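Long-range contact in deferrochelatase (Vibrio cholerae, PDB 5DE0), which binds heme b and probably acts as a dye-decolorizing (DyP-type) peroxidase: residues P13-V26 with D95-H107. Residues are numbered along the deposited sequence; the frame is centred on the assembly and turned at random.
Sequences PEAGPFALYTLLKV and DVDVLIHCHATRH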
loop_
_atom_site.group_PDB
_atom_site.type_symbol
_atom_site.label_atom_id
_atom_site.label_comp_id
_atom_site.label_asym_id
_atom_site.label_seq_id
_atom_site.Cartn_x
_atom_site.Cartn_y
_atom_site.Cartn_z
ATOM N N PRO B 13 -21.156 2.374 -8.931
ATOM C CA PRO B 13 -20.153 2.874 -9.882
ATOM C C PRO B 13 -19.028 1.880 -10.151
ATOM O O PRO B 13 -18.814 0.957 -9.363
ATOM C CB PRO B 13 -19.595 4.125 -9.189
ATOM C CG PRO B 13 -20.585 4.475 -8.143
ATOM C CD PRO B 13 -21.193 3.191 -7.706
ATOM N N GLU B 14 -18.326 2.071 -11.263
ATOM C CA GLU B 14 -17.147 1.275 -11.572
ATOM C C GLU B 14 -16.066 1.554 -10.538
ATOM O O GLU B 14 -15.934 2.682 -10.064
ATOM C CB GLU B 14 -16.634 1.588 -12.980
ATOM C CG GLU B 14 -17.583 1.186 -14.097
ATOM C CD GLU B 14 -17.532 -0.298 -14.399
ATOM O OE1 GLU B 14 -16.564 -0.963 -13.971
ATOM O OE2 GLU B 14 -18.462 -0.798 -15.066
ATOM N N ALA B 15 -15.301 0.526 -10.187
ATOM C CA ALA B 15 -14.249 0.663 -9.184
ATOM C C ALA B 15 -13.208 1.699 -9.598
ATOM O O ALA B 15 -12.825 1.776 -10.765
ATOM C CB ALA B 15 -13.583 -0.680 -8.933
ATOM N N GLY B 16 -12.764 2.503 -8.636
ATOM C CA GLY B 16 -11.719 3.478 -8.882
ATOM C C GLY B 16 -10.356 2.818 -8.922
ATOM O O GLY B 16 -10.232 1.638 -8.601
ATOM N N PRO B 17 -9.323 3.576 -9.318
ATOM C CA PRO B 17 -7.936 3.099 -9.413
ATOM C C PRO B 17 -7.388 2.554 -8.092
ATOM O O PRO B 17 -6.432 1.776 -8.097
ATOM C CB PRO B 17 -7.164 4.353 -9.838
ATOM C CG PRO B 17 -8.170 5.207 -10.506
ATOM C CD PRO B 17 -9.456 4.968 -9.777
ATOM N N PHE B 18 -7.987 2.966 -6.978
ATOM C CA PHE B 18 -7.555 2.523 -5.657
ATOM C C PHE B 18 -8.761 2.187 -4.793
ATOM O O PHE B 18 -9.813 2.810 -4.923
ATOM C CB PHE B 18 -6.711 3.597 -4.971
ATOM C CG PHE B 18 -5.569 4.091 -5.805
ATOM C CD1 PHE B 18 -4.340 3.457 -5.758
ATOM C CD2 PHE B 18 -5.725 5.188 -6.640
ATOM C CE1 PHE B 18 -3.280 3.910 -6.528
ATOM C CE2 PHE B 18 -4.672 5.645 -7.413
ATOM C CZ PHE B 18 -3.447 5.006 -7.356
ATOM N N ALA B 19 -8.608 1.211 -3.905
ATOM C CA ALA B 19 -9.713 0.808 -3.045
ATOM C C ALA B 19 -9.251 0.395 -1.651
ATOM O O ALA B 19 -8.122 -0.057 -1.460
ATOM C CB ALA B 19 -10.495 -0.321 -3.689
ATOM N N LEU B 20 -10.141 0.563 -0.679
ATOM C CA LEU B 20 -9.889 0.125 0.686
ATOM C C LEU B 20 -10.905 -0.927 1.109
ATOM O O LEU B 20 -12.112 -0.721 0.986
ATOM C CB LEU B 20 -9.934 1.310 1.653
ATOM C CG LEU B 20 -9.955 0.947 3.139
ATOM C CD1 LEU B 20 -8.676 0.230 3.535
ATOM C CD2 LEU B 20 -10.172 2.186 3.994
ATOM N N TYR B 21 -10.412 -2.056 1.604
ATOM C CA TYR B 21 -11.281 -3.108 2.110
ATOM C C TYR B 21 -10.895 -3.460 3.540
ATOM O O TYR B 21 -9.867 -4.099 3.771
ATOM C CB TYR B 21 -11.201 -4.356 1.234
ATOM C CG TYR B 21 -11.188 -4.093 -0.255
ATOM C CD1 TYR B 21 -12.372 -3.973 -0.970
ATOM C CD2 TYR B 21 -9.988 -3.990 -0.949
ATOM C CE1 TYR B 21 -12.361 -3.748 -2.334
ATOM C CE2 TYR B 21 -9.967 -3.767 -2.312
ATOM C CZ TYR B 21 -11.155 -3.648 -3.000
ATOM O OH TYR B 21 -11.137 -3.422 -4.359
ATOM N N THR B 22 -11.724 -3.052 4.495
ATOM C CA THR B 22 -11.406 -3.245 5.902
ATOM C C THR B 22 -12.392 -4.182 6.597
ATOM O O THR B 22 -13.604 -3.958 6.575
ATOM C CB THR B 22 -11.379 -1.897 6.649
ATOM O OG1 THR B 22 -10.401 -1.040 6.049
ATOM C CG2 THR B 22 -11.027 -2.102 8.114
ATOM N N LEU B 23 -11.858 -5.238 7.203
ATOM C CA LEU B 23 -12.652 -6.143 8.024
ATOM C C LEU B 23 -12.312 -5.911 9.491
ATOM O O LEU B 23 -11.144 -5.955 9.875
ATOM C CB LEU B 23 -12.393 -7.602 7.638
ATOM C CG LEU B 23 -12.654 -8.003 6.183
ATOM C CD1 LEU B 23 -12.465 -9.502 5.996
ATOM C CD2 LEU B 23 -14.045 -7.585 5.750
ATOM N N LEU B 24 -13.326 -5.659 10.313
ATOM C CA LEU B 24 -13.080 -5.384 11.725
ATOM C C LEU B 24 -14.066 -6.104 12.642
ATOM O O LEU B 24 -15.152 -6.508 12.224
ATOM C CB LEU B 24 -13.118 -3.873 11.988
ATOM C CG LEU B 24 -14.399 -3.089 11.683
ATOM C CD1 LEU B 24 -15.275 -2.966 12.919
ATOM C CD2 LEU B 24 -14.069 -1.713 11.121
ATOM N N LYS B 25 -13.665 -6.265 13.898
ATOM C CA LYS B 25 -14.496 -6.901 14.908
ATOM C C LYS B 25 -14.834 -5.884 15.992
ATOM O O LYS B 25 -13.979 -5.097 16.394
ATOM C CB LYS B 25 -13.780 -8.113 15.509
ATOM C CG LYS B 25 -14.636 -8.971 16.424
ATOM C CD LYS B 25 -15.541 -9.903 15.632
ATOM C CE LYS B 25 -16.409 -10.741 16.561
ATOM N NZ LYS B 25 -17.348 -11.622 15.813
ATOM N N VAL B 26 -16.079 -5.895 16.456
ATOM C CA VAL B 26 -16.515 -4.951 17.478
ATOM C C VAL B 26 -16.410 -5.571 18.869
ATOM O O VAL B 26 -17.144 -6.501 19.203
ATOM C CB VAL B 26 -17.958 -4.484 17.230
ATOM C CG1 VAL B 26 -18.343 -3.403 18.226
ATOM C CG2 VAL B 26 -18.108 -3.976 15.802
ATOM N N ASP B 95 -13.780 -14.550 11.389
ATOM C CA ASP B 95 -14.614 -13.958 12.428
ATOM C C ASP B 95 -14.576 -12.438 12.296
ATOM O O ASP B 95 -13.612 -11.792 12.707
ATOM C CB ASP B 95 -14.147 -14.398 13.819
ATOM C CG ASP B 95 -15.029 -13.857 14.935
ATOM O OD1 ASP B 95 -16.188 -13.483 14.662
ATOM O OD2 ASP B 95 -14.559 -13.814 16.094
ATOM N N VAL B 96 -15.631 -11.875 11.714
ATOM C CA VAL B 96 -15.676 -10.447 11.418
ATOM C C VAL B 96 -17.103 -9.911 11.532
ATOM O O VAL B 96 -18.059 -10.587 11.153
ATOM C CB VAL B 96 -15.107 -10.160 10.006
ATOM C CG1 VAL B 96 -15.760 -11.067 8.975
ATOM C CG2 VAL B 96 -15.272 -8.693 9.627
ATOM N N ASP B 97 -17.243 -8.702 12.071
ATOM C CA ASP B 97 -18.553 -8.087 12.254
ATOM C C ASP B 97 -18.892 -7.061 11.174
ATOM O O ASP B 97 -20.044 -6.949 10.758
ATOM C CB ASP B 97 -18.638 -7.407 13.624
ATOM C CG ASP B 97 -18.548 -8.390 14.774
ATOM O OD1 ASP B 97 -18.948 -9.559 14.592
ATOM O OD2 ASP B 97 -18.083 -7.991 15.863
ATOM N N VAL B 98 -17.892 -6.300 10.738
ATOM C CA VAL B 98 -18.136 -5.147 9.874
ATOM C C VAL B 98 -17.171 -5.073 8.692
ATOM O O VAL B 98 -15.973 -5.316 8.836
ATOM C CB VAL B 98 -18.041 -3.821 10.678
ATOM C CG1 VAL B 98 -18.190 -2.611 9.763
ATOM C CG2 VAL B 98 -19.084 -3.787 11.785
ATOM N N LEU B 99 -17.710 -4.737 7.525
ATOM C CA LEU B 99 -16.898 -4.445 6.351
ATOM C C LEU B 99 -16.997 -2.964 5.987
ATOM O O LEU B 99 -18.092 -2.408 5.896
ATOM C CB LEU B 99 -17.332 -5.311 5.162
ATOM C CG LEU B 99 -16.848 -4.889 3.770
ATOM C CD1 LEU B 99 -15.328 -4.909 3.677
ATOM C CD2 LEU B 99 -17.463 -5.776 2.691
ATOM N N ILE B 100 -15.845 -2.329 5.794
ATOM C CA ILE B 100 -15.793 -0.965 5.286
ATOM C C ILE B 100 -15.140 -0.961 3.910
ATOM O O ILE B 100 -13.946 -1.232 3.785
ATOM C CB ILE B 100 -15.010 -0.029 6.227
ATOM C CG1 ILE B 100 -15.665 0.019 7.609
ATOM C CG2 ILE B 100 -14.916 1.372 5.634
ATOM C CD1 ILE B 100 -14.959 0.927 8.593
ATOM N N HIS B 101 -15.926 -0.661 2.880
ATOM C CA HIS B 101 -15.430 -0.682 1.507
ATOM C C HIS B 101 -15.442 0.710 0.877
ATOM O O HIS B 101 -16.492 1.347 0.773
ATOM C CB HIS B 101 -16.261 -1.653 0.661
ATOM C CG HIS B 101 -15.982 -1.572 -0.807
ATOM N ND1 HIS B 101 -16.974 -1.679 -1.759
ATOM C CD2 HIS B 101 -14.825 -1.400 -1.489
ATOM C CE1 HIS B 101 -16.441 -1.570 -2.962
ATOM N NE2 HIS B 101 -15.138 -1.402 -2.827
ATOM N N CYS B 102 -14.265 1.169 0.459
ATOM C CA CYS B 102 -14.115 2.455 -0.212
ATOM C C CYS B 102 -13.306 2.299 -1.495
ATOM O O CYS B 102 -12.433 1.438 -1.578
ATOM C CB CYS B 102 -13.428 3.470 0.706
ATOM S SG CYS B 102 -14.207 3.716 2.316
ATOM N N HIS B 103 -13.596 3.129 -2.493
ATOM C CA HIS B 103 -12.730 3.228 -3.663
ATOM C C HIS B 103 -12.743 4.654 -4.206
ATOM O O HIS B 103 -13.771 5.328 -4.170
ATOM C CB HIS B 103 -13.135 2.219 -4.750
ATOM C CG HIS B 103 -14.517 2.418 -5.294
ATOM N ND1 HIS B 103 -14.823 3.396 -6.216
ATOM C CD2 HIS B 103 -15.670 1.745 -5.063
ATOM C CE1 HIS B 103 -16.106 3.325 -6.520
ATOM N NE2 HIS B 103 -16.643 2.334 -5.834
ATOM N N ALA B 104 -11.593 5.109 -4.695
ATOM C CA ALA B 104 -11.442 6.487 -5.154
ATOM C C ALA B 104 -10.367 6.607 -6.228
ATOM O O ALA B 104 -9.705 5.627 -6.570
ATOM C CB ALA B 104 -11.116 7.400 -3.979
ATOM N N THR B 105 -10.193 7.816 -6.755
ATOM C CA THR B 105 -9.204 8.060 -7.800
ATOM C C THR B 105 -7.831 8.353 -7.203
ATOM O O THR B 105 -6.859 8.554 -7.933
ATOM C CB THR B 105 -9.617 9.232 -8.717
ATOM O OG1 THR B 105 -9.732 10.433 -7.945
ATOM C CG2 THR B 105 -10.950 8.938 -9.389
ATOM N N ARG B 106 -7.755 8.377 -5.876
ATOM C CA ARG B 106 -6.481 8.573 -5.190
ATOM C C ARG B 106 -6.393 7.698 -3.943
ATOM O O ARG B 106 -7.405 7.383 -3.313
ATOM C CB ARG B 106 -6.276 10.051 -4.834
ATOM C CG ARG B 106 -7.530 10.764 -4.362
ATOM C CD ARG B 106 -7.328 12.274 -4.304
ATOM N NE ARG B 106 -6.448 12.683 -3.212
ATOM C CZ ARG B 106 -6.345 13.931 -2.766
ATOM N NH1 ARG B 106 -7.071 14.895 -3.316
ATOM N NH2 ARG B 106 -5.522 14.219 -1.767
ATOM N N HIS B 107 -5.171 7.309 -3.595
ATOM C CA HIS B 107 -4.934 6.347 -2.526
ATOM C C HIS B 107 -4.963 6.974 -1.134
ATOM O O HIS B 107 -5.487 6.379 -0.193
ATOM C CB HIS B 107 -3.590 5.647 -2.755
ATOM C CG HIS B 107 -3.144 4.791 -1.610
ATOM N ND1 HIS B 107 -3.487 3.461 -1.497
ATOM C CD2 HIS B 107 -2.380 5.075 -0.529
ATOM C CE1 HIS B 107 -2.954 2.964 -0.395
ATOM N NE2 HIS B 107 -2.278 3.922 0.211
#
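K25 reaches across to two aspartates at one end of an antiparallel strand pair. The firm salt bridge, to D97, runs from K25 NZ to D97 OD1 (2.9 Å), met from above the carboxylate plane. D95 is a second partner of the ammonium, though that contact is doubtfully short. The K25 chain leaves with CG anti to the backbone N and bends at chi2 (80°), which carries the ammonium back over D97. The other oxygen, D97 OD2, takes V26 N at 3.0 Å on its anti side, somewhat out of the carboxylate plane. Both carboxylate oxygens of D97 are thus engaged, which fixes the group's rotation. D97 and V98 both donate to L24 O, a classic beta bulge.

From L24-V98 to F18-A104 the ladder alternates hydrogen-bonded and non-hydrogen-bonded pairs without a break, and draws in at A19-H103. On one face Y21 and H101 lie side by side with near-parallel planes (11°), but slid apart: the rings barely overlap, and Y21 CE1 meets H101 CD2 at 3.5 Å. Their polar ends bond elsewhere, Y21 OH to H234 O and H101 ND1 to Y252 OH. Beside them L23 CD2 touches L99 CD1 (3.6 Å). On the other face L24 CD1 rests on V98 CB (3.7 Å).

At the far end H107 CB makes a CH-pi contact over one face of the F18 ring, 4.1 Å from its centroid. F18 of the second subunit meets the same ring. A15 CA sits over one face of the H103 ring, also CH-pi; H103 NE2 bonds to A10 O.

The pair forms the middle of the four-stranded antiparallel sheet of the N-terminal ferredoxin-like half. Its largely apolar L20-C102 face joins sheet to helix 108-117. The Y21-L99 face packs on the matching C-terminal sheet, with Y21 and H101 bonded into it. The buried D97 is probably stabilised as a carboxylate by K25 and the V26 amide.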